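Local coordinates for protein telomerase reverse transcriptase (Candida albicans SC5314, PDB 6ZDQ) that probably extends chromosome ends, as the reverse transcriptase subunit of telomerase, by copying a template carried in the enzyme's RNA into telomeric DNA repeats, at residues F83-L88 and R109-L114; N119-M124 and T568-T573. All coordinates share one frame; numbering follows the deposited sequence.

Contact 1: F83-L88 and R109-L114; sequences FVLLVL and RVVDFL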
loop_
_atom_site.group_PDB
_atom_site.type_symbol
_atom_site.label_atom_id
_atom_site.label_comp_id
_atom_site.label_asym_id
_atom_site.label_seq_id
_atom_site.Cartn_x
_atom_site.Cartn_y
_atom_site.Cartn_z
ATOM N N PHE A 83 24.895 -8.807 -8.289
ATOM C CA PHE A 83 25.178 -8.475 -9.683
ATOM C C PHE A 83 25.482 -6.992 -9.857
ATOM O O PHE A 83 26.412 -6.627 -10.586
ATOM C CB PHE A 83 24.007 -8.880 -10.577
ATOM C CG PHE A 83 24.224 -8.564 -12.032
ATOM C CD1 PHE A 83 25.022 -9.377 -12.818
ATOM C CD2 PHE A 83 23.632 -7.452 -12.612
ATOM C CE1 PHE A 83 25.226 -9.092 -14.155
ATOM C CE2 PHE A 83 23.830 -7.161 -13.950
ATOM C CZ PHE A 83 24.629 -7.983 -14.722
ATOM N N VAL A 84 24.704 -6.121 -9.210
ATOM C CA VAL A 84 24.951 -4.688 -9.337
ATOM C C VAL A 84 26.254 -4.308 -8.645
ATOM O O VAL A 84 26.991 -3.434 -9.117
ATOM C CB VAL A 84 23.752 -3.884 -8.802
ATOM C CG1 VAL A 84 23.419 -4.294 -7.385
ATOM C CG2 VAL A 84 24.041 -2.398 -8.878
ATOM N N LEU A 85 26.569 -4.964 -7.523
ATOM C CA LEU A 85 27.867 -4.755 -6.892
ATOM C C LEU A 85 29.003 -5.153 -7.822
ATOM O O LEU A 85 30.097 -4.582 -7.749
ATOM C CB LEU A 85 27.952 -5.538 -5.581
ATOM C CG LEU A 85 27.184 -4.979 -4.382
ATOM C CD1 LEU A 85 27.301 -5.918 -3.195
ATOM C CD2 LEU A 85 27.692 -3.592 -4.022
ATOM N N LEU A 86 28.762 -6.123 -8.707
ATOM C CA LEU A 86 29.743 -6.450 -9.734
ATOM C C LEU A 86 29.799 -5.366 -10.805
ATOM O O LEU A 86 30.882 -5.029 -11.299
ATOM C CB LEU A 86 29.418 -7.806 -10.357
ATOM C CG LEU A 86 30.342 -8.296 -11.474
ATOM C CD1 LEU A 86 31.726 -8.618 -10.934
ATOM C CD2 LEU A 86 29.742 -9.502 -12.178
ATOM N N VAL A 87 28.643 -4.810 -11.177
ATOM C CA VAL A 87 28.616 -3.748 -12.178
ATOM C C VAL A 87 29.295 -2.492 -11.647
ATOM O O VAL A 87 30.058 -1.834 -12.362
ATOM C CB VAL A 87 27.169 -3.461 -12.619
ATOM C CG1 VAL A 87 27.140 -2.332 -13.636
ATOM C CG2 VAL A 87 26.525 -4.712 -13.189
ATOM N N LEU A 88 29.031 -2.143 -10.384
ATOM C CA LEU A 88 29.649 -0.958 -9.798
ATOM C C LEU A 88 31.163 -1.104 -9.716
ATOM O O LEU A 88 31.899 -0.127 -9.898
ATOM C CB LEU A 88 29.062 -0.686 -8.414
ATOM C CG LEU A 88 27.619 -0.185 -8.358
ATOM C CD1 LEU A 88 27.161 -0.094 -6.916
ATOM C CD2 LEU A 88 27.488 1.162 -9.052
ATOM N N ARG A 109 26.247 0.326 2.178
ATOM C CA ARG A 109 25.047 1.148 2.056
ATOM C C ARG A 109 24.246 0.814 0.805
ATOM O O ARG A 109 23.032 1.049 0.774
ATOM C CB ARG A 109 25.420 2.630 2.063
ATOM C CG ARG A 109 26.228 3.051 3.281
ATOM C CD ARG A 109 25.435 2.902 4.573
ATOM N NE ARG A 109 26.307 2.718 5.732
ATOM C CZ ARG A 109 27.003 3.691 6.313
ATOM N NH1 ARG A 109 26.938 4.930 5.845
ATOM N NH2 ARG A 109 27.773 3.425 7.361
ATOM N N VAL A 110 24.893 0.275 -0.231
ATOM C CA VAL A 110 24.161 -0.134 -1.428
ATOM C C VAL A 110 23.210 -1.279 -1.102
ATOM O O VAL A 110 22.065 -1.312 -1.571
ATOM C CB VAL A 110 25.137 -0.513 -2.556
ATOM C CG1 VAL A 110 24.387 -1.108 -3.735
ATOM C CG2 VAL A 110 25.928 0.701 -2.998
ATOM N N VAL A 111 23.668 -2.233 -0.291
ATOM C CA VAL A 111 22.808 -3.344 0.099
ATOM C C VAL A 111 21.626 -2.837 0.917
ATOM O O VAL A 111 20.498 -3.323 0.773
ATOM C CB VAL A 111 23.627 -4.402 0.863
ATOM C CG1 VAL A 111 22.786 -5.638 1.140
ATOM C CG2 VAL A 111 24.881 -4.763 0.076
ATOM N N ASP A 112 21.860 -1.839 1.773
ATOM C CA ASP A 112 20.764 -1.252 2.537
ATOM C C ASP A 112 19.739 -0.603 1.619
ATOM O O ASP A 112 18.530 -0.799 1.785
ATOM C CB ASP A 112 21.312 -0.229 3.534
ATOM C CG ASP A 112 22.168 -0.864 4.612
ATOM O OD1 ASP A 112 22.145 -2.105 4.736
ATOM O OD2 ASP A 112 22.865 -0.121 5.336
ATOM N N PHE A 113 20.206 0.157 0.627
ATOM C CA PHE A 113 19.295 0.857 -0.273
ATOM C C PHE A 113 18.469 -0.119 -1.104
ATOM O O PHE A 113 17.278 0.113 -1.337
ATOM C CB PHE A 113 20.092 1.804 -1.172
ATOM C CG PHE A 113 19.249 2.578 -2.147
ATOM C CD1 PHE A 113 18.701 3.801 -1.794
ATOM C CD2 PHE A 113 19.015 2.087 -3.419
ATOM C CE1 PHE A 113 17.926 4.514 -2.693
ATOM C CE2 PHE A 113 18.245 2.793 -4.321
ATOM C CZ PHE A 113 17.699 4.008 -3.958
ATOM N N LEU A 114 19.081 -1.214 -1.559
ATOM C CA LEU A 114 18.397 -2.134 -2.461
ATOM C C LEU A 114 17.336 -2.972 -1.761
ATOM O O LEU A 114 16.408 -3.453 -2.423
ATOM C CB LEU A 114 19.411 -3.052 -3.139
ATOM C CG LEU A 114 20.326 -2.382 -4.163
ATOM C CD1 LEU A 114 21.472 -3.304 -4.539
ATOM C CD2 LEU A 114 19.532 -1.982 -5.394
#

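Contact 2: N119-M124 and T568-T573; sequences NEKIHM and TTNFRT. With nucleotides of chain B.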
loop_
_atom_site.group_PDB
_atom_site.type_symbol
_atom_site.label_atom_id
_atom_site.label_comp_id
_atom_site.label_asym_id
_atom_site.label_seq_id
_atom_site.Cartn_x
_atom_site.Cartn_y
_atom_site.Cartn_z
ATOM N N ASN A 119 8.404 2.092 -1.629
ATOM C CA ASN A 119 8.348 3.454 -1.096
ATOM C C ASN A 119 9.023 3.574 0.267
ATOM O O ASN A 119 8.659 4.433 1.074
ATOM C CB ASN A 119 6.903 3.957 -1.012
ATOM C CG ASN A 119 6.175 3.866 -2.336
ATOM O OD1 ASN A 119 5.164 3.173 -2.454
ATOM N ND2 ASN A 119 6.684 4.569 -3.341
ATOM N N GLU A 120 9.998 2.715 0.550
ATOM C CA GLU A 120 10.835 2.875 1.730
ATOM C C GLU A 120 12.060 3.702 1.368
ATOM O O GLU A 120 12.644 3.529 0.295
ATOM C CB GLU A 120 11.263 1.518 2.292
ATOM C CG GLU A 120 10.159 0.741 2.987
ATOM C CD GLU A 120 10.637 -0.604 3.501
ATOM O OE1 GLU A 120 9.841 -1.567 3.499
ATOM O OE2 GLU A 120 11.815 -0.701 3.901
ATOM N N LYS A 121 12.440 4.611 2.262
ATOM C CA LYS A 121 13.557 5.511 2.018
ATOM C C LYS A 121 14.460 5.575 3.241
ATOM O O LYS A 121 14.000 5.469 4.382
ATOM C CB LYS A 121 13.083 6.932 1.660
ATOM C CG LYS A 121 12.350 7.046 0.331
ATOM C CD LYS A 121 10.853 6.827 0.494
ATOM C CE LYS A 121 10.133 6.913 -0.843
ATOM N NZ LYS A 121 10.628 5.891 -1.808
ATOM N N ILE A 122 15.754 5.748 2.986
ATOM C CA ILE A 122 16.754 5.968 4.024
ATOM C C ILE A 122 17.223 7.411 3.922
ATOM O O ILE A 122 17.602 7.871 2.838
ATOM C CB ILE A 122 17.938 4.993 3.895
ATOM C CG1 ILE A 122 17.486 3.558 4.164
ATOM C CG2 ILE A 122 19.054 5.381 4.852
ATOM C CD1 ILE A 122 18.607 2.543 4.097
ATOM N N HIS A 123 17.178 8.129 5.043
ATOM C CA HIS A 123 17.631 9.512 5.062
ATOM C C HIS A 123 19.095 9.595 4.652
ATOM O O HIS A 123 19.925 8.791 5.085
ATOM C CB HIS A 123 17.435 10.113 6.454
ATOM C CG HIS A 123 17.322 11.606 6.457
ATOM N ND1 HIS A 123 18.422 12.437 6.417
ATOM C CD2 HIS A 123 16.239 12.417 6.496
ATOM C CE1 HIS A 123 18.020 13.694 6.429
ATOM N NE2 HIS A 123 16.700 13.711 6.478
ATOM N N MET A 124 19.411 10.581 3.807
ATOM C CA MET A 124 20.771 10.704 3.292
ATOM C C MET A 124 21.779 10.977 4.402
ATOM O O MET A 124 22.965 10.665 4.248
ATOM C CB MET A 124 20.834 11.797 2.227
ATOM C CG MET A 124 20.343 11.341 0.863
ATOM S SD MET A 124 20.370 12.650 -0.374
ATOM C CE MET A 124 22.028 13.291 -0.158
ATOM N N THR A 568 10.605 1.155 9.332
ATOM C CA THR A 568 11.794 1.521 8.564
ATOM C C THR A 568 11.606 2.836 7.810
ATOM O O THR A 568 12.540 3.641 7.715
ATOM C CB THR A 568 12.159 0.395 7.598
ATOM O OG1 THR A 568 13.053 0.892 6.594
ATOM C CG2 THR A 568 10.911 -0.163 6.936
ATOM N N THR A 569 10.411 3.075 7.276
ATOM C CA THR A 569 10.185 4.222 6.404
ATOM C C THR A 569 10.061 5.505 7.219
ATOM O O THR A 569 9.144 5.641 8.036
ATOM C CB THR A 569 8.930 4.011 5.563
ATOM O OG1 THR A 569 8.838 2.635 5.173
ATOM C CG2 THR A 569 8.983 4.876 4.315
ATOM N N ASN A 570 10.993 6.434 7.005
ATOM C CA ASN A 570 10.934 7.835 7.422
ATOM C C ASN A 570 11.115 8.035 8.919
ATOM O O ASN A 570 11.153 9.186 9.371
ATOM C CB ASN A 570 9.622 8.519 7.005
ATOM C CG ASN A 570 9.236 8.215 5.574
ATOM O OD1 ASN A 570 8.097 7.843 5.295
ATOM N ND2 ASN A 570 10.186 8.365 4.658
ATOM N N PHE A 571 11.222 6.969 9.704
ATOM C CA PHE A 571 11.330 7.076 11.153
ATOM C C PHE A 571 12.799 6.938 11.536
ATOM O O PHE A 571 13.398 5.871 11.361
ATOM C CB PHE A 571 10.466 6.020 11.840
ATOM C CG PHE A 571 8.997 6.161 11.553
ATOM C CD1 PHE A 571 8.427 7.411 11.376
ATOM C CD2 PHE A 571 8.187 5.041 11.453
ATOM C CE1 PHE A 571 7.077 7.542 11.107
ATOM C CE2 PHE A 571 6.837 5.166 11.183
ATOM C CZ PHE A 571 6.281 6.418 11.011
ATOM N N ARG A 572 13.379 8.026 12.045
ATOM C CA ARG A 572 14.780 8.023 12.445
ATOM C C ARG A 572 15.010 8.705 13.789
ATOM O O ARG A 572 16.168 8.867 14.192
ATOM C CB ARG A 572 15.642 8.686 11.365
ATOM C CG ARG A 572 15.173 10.068 10.955
ATOM C CD ARG A 572 15.928 10.559 9.733
ATOM N NE ARG A 572 17.372 10.437 9.902
ATOM C CZ ARG A 572 18.140 11.366 10.461
ATOM N NH1 ARG A 572 17.604 12.493 10.908
ATOM N NH2 ARG A 572 19.445 11.169 10.574
ATOM N N THR A 573 13.954 9.109 14.492
ATOM C CA THR A 573 14.065 9.743 15.796
ATOM C C THR A 573 13.198 8.988 16.792
ATOM O O THR A 573 12.185 8.388 16.424
ATOM C CB THR A 573 13.638 11.220 15.758
ATOM O OG1 THR A 573 12.237 11.308 15.463
ATOM C CG2 THR A 573 14.422 11.980 14.699
ATOM P P C B 35 19.518 19.873 8.634
ATOM O OP1 C B 35 18.283 19.838 7.809
ATOM O OP2 C B 35 19.839 21.084 9.431
ATOM O "O5'" C B 35 19.487 18.633 9.634
ATOM C "C5'" C B 35 19.276 17.315 9.153
ATOM C "C4'" C B 35 19.655 16.280 10.181
ATOM O "O4'" C B 35 21.054 16.425 10.541
ATOM C "C3'" C B 35 18.931 16.361 11.514
ATOM O "O3'" C B 35 17.627 15.805 11.477
ATOM C "C2'" C B 35 19.883 15.628 12.447
ATOM O "O2'" C B 35 19.771 14.223 12.277
ATOM C "C1'" C B 35 21.239 16.072 11.898
ATOM N N1 C B 35 21.775 17.242 12.630
ATOM C C2 C B 35 22.344 17.051 13.895
ATOM O O2 C B 35 22.390 15.907 14.372
ATOM N N3 C B 35 22.834 18.116 14.570
ATOM C C4 C B 35 22.771 19.334 14.032
ATOM N N4 C B 35 23.266 20.358 14.732
ATOM C C5 C B 35 22.198 19.559 12.748
ATOM C C6 C B 35 21.718 18.497 12.091
ATOM P P U B 36 16.455 16.448 12.371
ATOM O OP1 U B 36 15.166 15.850 11.940
ATOM O OP2 U B 36 16.629 17.922 12.360
ATOM O "O5'" U B 36 16.771 15.940 13.846
ATOM C "C5'" U B 36 16.945 14.558 14.116
ATOM C "C4'" U B 36 17.586 14.334 15.461
ATOM O "O4'" U B 36 18.918 14.907 15.484
ATOM C "C3'" U B 36 16.887 14.985 16.638
ATOM O "O3'" U B 36 15.769 14.234 17.077
ATOM C "C2'" U B 36 18.003 15.100 17.671
ATOM O "O2'" U B 36 18.208 13.860 18.333
ATOM C "C1'" U B 36 19.216 15.378 16.781
ATOM N N1 U B 36 19.548 16.819 16.702
ATOM C C2 U B 36 20.348 17.341 17.698
ATOM O O2 U B 36 20.773 16.669 18.621
ATOM N N3 U B 36 20.631 18.678 17.575
ATOM C C4 U B 36 20.205 19.529 16.575
ATOM O O4 U B 36 20.544 20.712 16.603
ATOM C C5 U B 36 19.382 18.913 15.579
ATOM C C6 U B 36 19.090 17.611 15.673
ATOM P P C B 37 14.681 14.900 18.047
ATOM O OP1 C B 37 13.407 14.156 17.884
ATOM O OP2 C B 37 14.708 16.370 17.828
ATOM O "O5'" C B 37 15.253 14.597 19.498
ATOM C "C5'" C B 37 14.994 15.476 20.575
ATOM C "C4'" C B 37 16.122 15.477 21.572
ATOM O "O4'" C B 37 17.360 15.860 20.921
ATOM C "C3'" C B 37 15.976 16.475 22.703
ATOM O "O3'" C B 37 15.133 16.000 23.733
ATOM C "C2'" C B 37 17.413 16.706 23.142
ATOM O "O2'" C B 37 17.858 15.644 23.973
ATOM C "C1'" C B 37 18.155 16.622 21.807
ATOM N N1 C B 37 18.396 17.950 21.193
ATOM C C2 C B 37 19.291 18.852 21.782
ATOM O O2 C B 37 19.866 18.547 22.839
ATOM N N3 C B 37 19.504 20.051 21.192
ATOM C C4 C B 37 18.876 20.362 20.057
ATOM N N4 C B 37 19.122 21.556 19.513
ATOM C C5 C B 37 17.969 19.462 19.430
ATOM C C6 C B 37 17.766 18.281 20.025
#

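Contact 1: F83-L88 and R109-L114
Val-84, Leu-85 and Leu-88 meet Val-110, Val-111 and Leu-114 in a buried, wholly apolar helix-helix contact inside the telomerase RNA-binding domain, a largely helical part of the protein. The two segments belong to helices 77-91 and 99-115, which the short helix 94-97 joins. The axes of segments 83-88 and 109-114 approach to 11.2 Å at 135°, nearer antiparallel than parallel; at this separation the side-chain methyls, not the backbones, make the contact. Leu-85 and Val-110 mark the register, with CA atoms 8.1 Å apart. Here the side chains slide past each other in opposite senses, Leu-85 CD2 lying 4.1 Å from Val-110 CG1. The other branch of the same leucine, CD1, reaches Val-111 CG2 at the margin of the contact. Val-110 is shared between two leucines of helix 77-91: its CG1 methyl, anti to the backbone N (chi1 173°), serves Leu-85, and its CG2 methyl meets Leu-88 CD1 tip to tip at 4.2 Å. Leu-170 touches Val-84 and Leu-174 touches Leu-114, so that a third helix, 148-177, packs on the same apolar layer. At that end Val-84 and Leu-114 reach toward each other tip to tip, and Val-84 CG1 approaches Leu-114 CD1 to 3.6 Å.

Contact 2: N119-M124 and T568-T573
His-123 and Arg-572 stack where the RNA-binding domain meets the C-terminal extension, the thumb of telomerase, beside the bound telomerase RNA fragment. The guanidinium of Arg-572 lies flat over one face of the imidazole, its CZ displaced toward the ring's rim, with centres 4.3 Å apart and planes 27° from parallel. The arginine chain bends at chi3 (-51°), and NH1 at its end donates to O2' of C35 of chain B at 3.1 Å and 164°, the ribose oxygen lying at the guanidinium edge, in its plane. Asp-126 takes NH2 in a salt bridge, helping to fix the rotation of the group, while His-123 ND1 caps the following helix through Asp-125 N. At the other end of the contact Thr-569 CG2 sits 3.3 Å from Asn-119 O. The extended Glu-120 chain crosses both threonines at about a right angle, and Thr-568 OG1 gives OE2 only a weak hydrogen bond of 3.4 Å. Thr-573 precedes helix 574-588 and borders the backbone of U36 and C37 of chain B. Because the arginine bonds a ribose 2'-hydroxyl, the bond is one that DNA could not offer at this position, consistent with a contact that recognises the RNA backbone.

How the contacts relate
From the N terminus, helix 77-91 leads through helix 94-97 into helix 99-115, and contact 1 closes this short loop, with 20 mostly helical residues between its segments. After four intervening residues the chain enters 119-124 and opens contact 2, whose loop of 443 residues takes in the rest of the RNA-binding domain and the reverse transcriptase region before returning at 568-573. The two closures therefore follow in series, neither enclosing nor crossing the other. Their centres lie about 18 Å apart, and Asp-112 CB packs 3.9 Å from Ile-122 CD1 between them. Contact 1 binds helices within one domain; contact 2 joins that domain to the C-terminal extension, next to RNA.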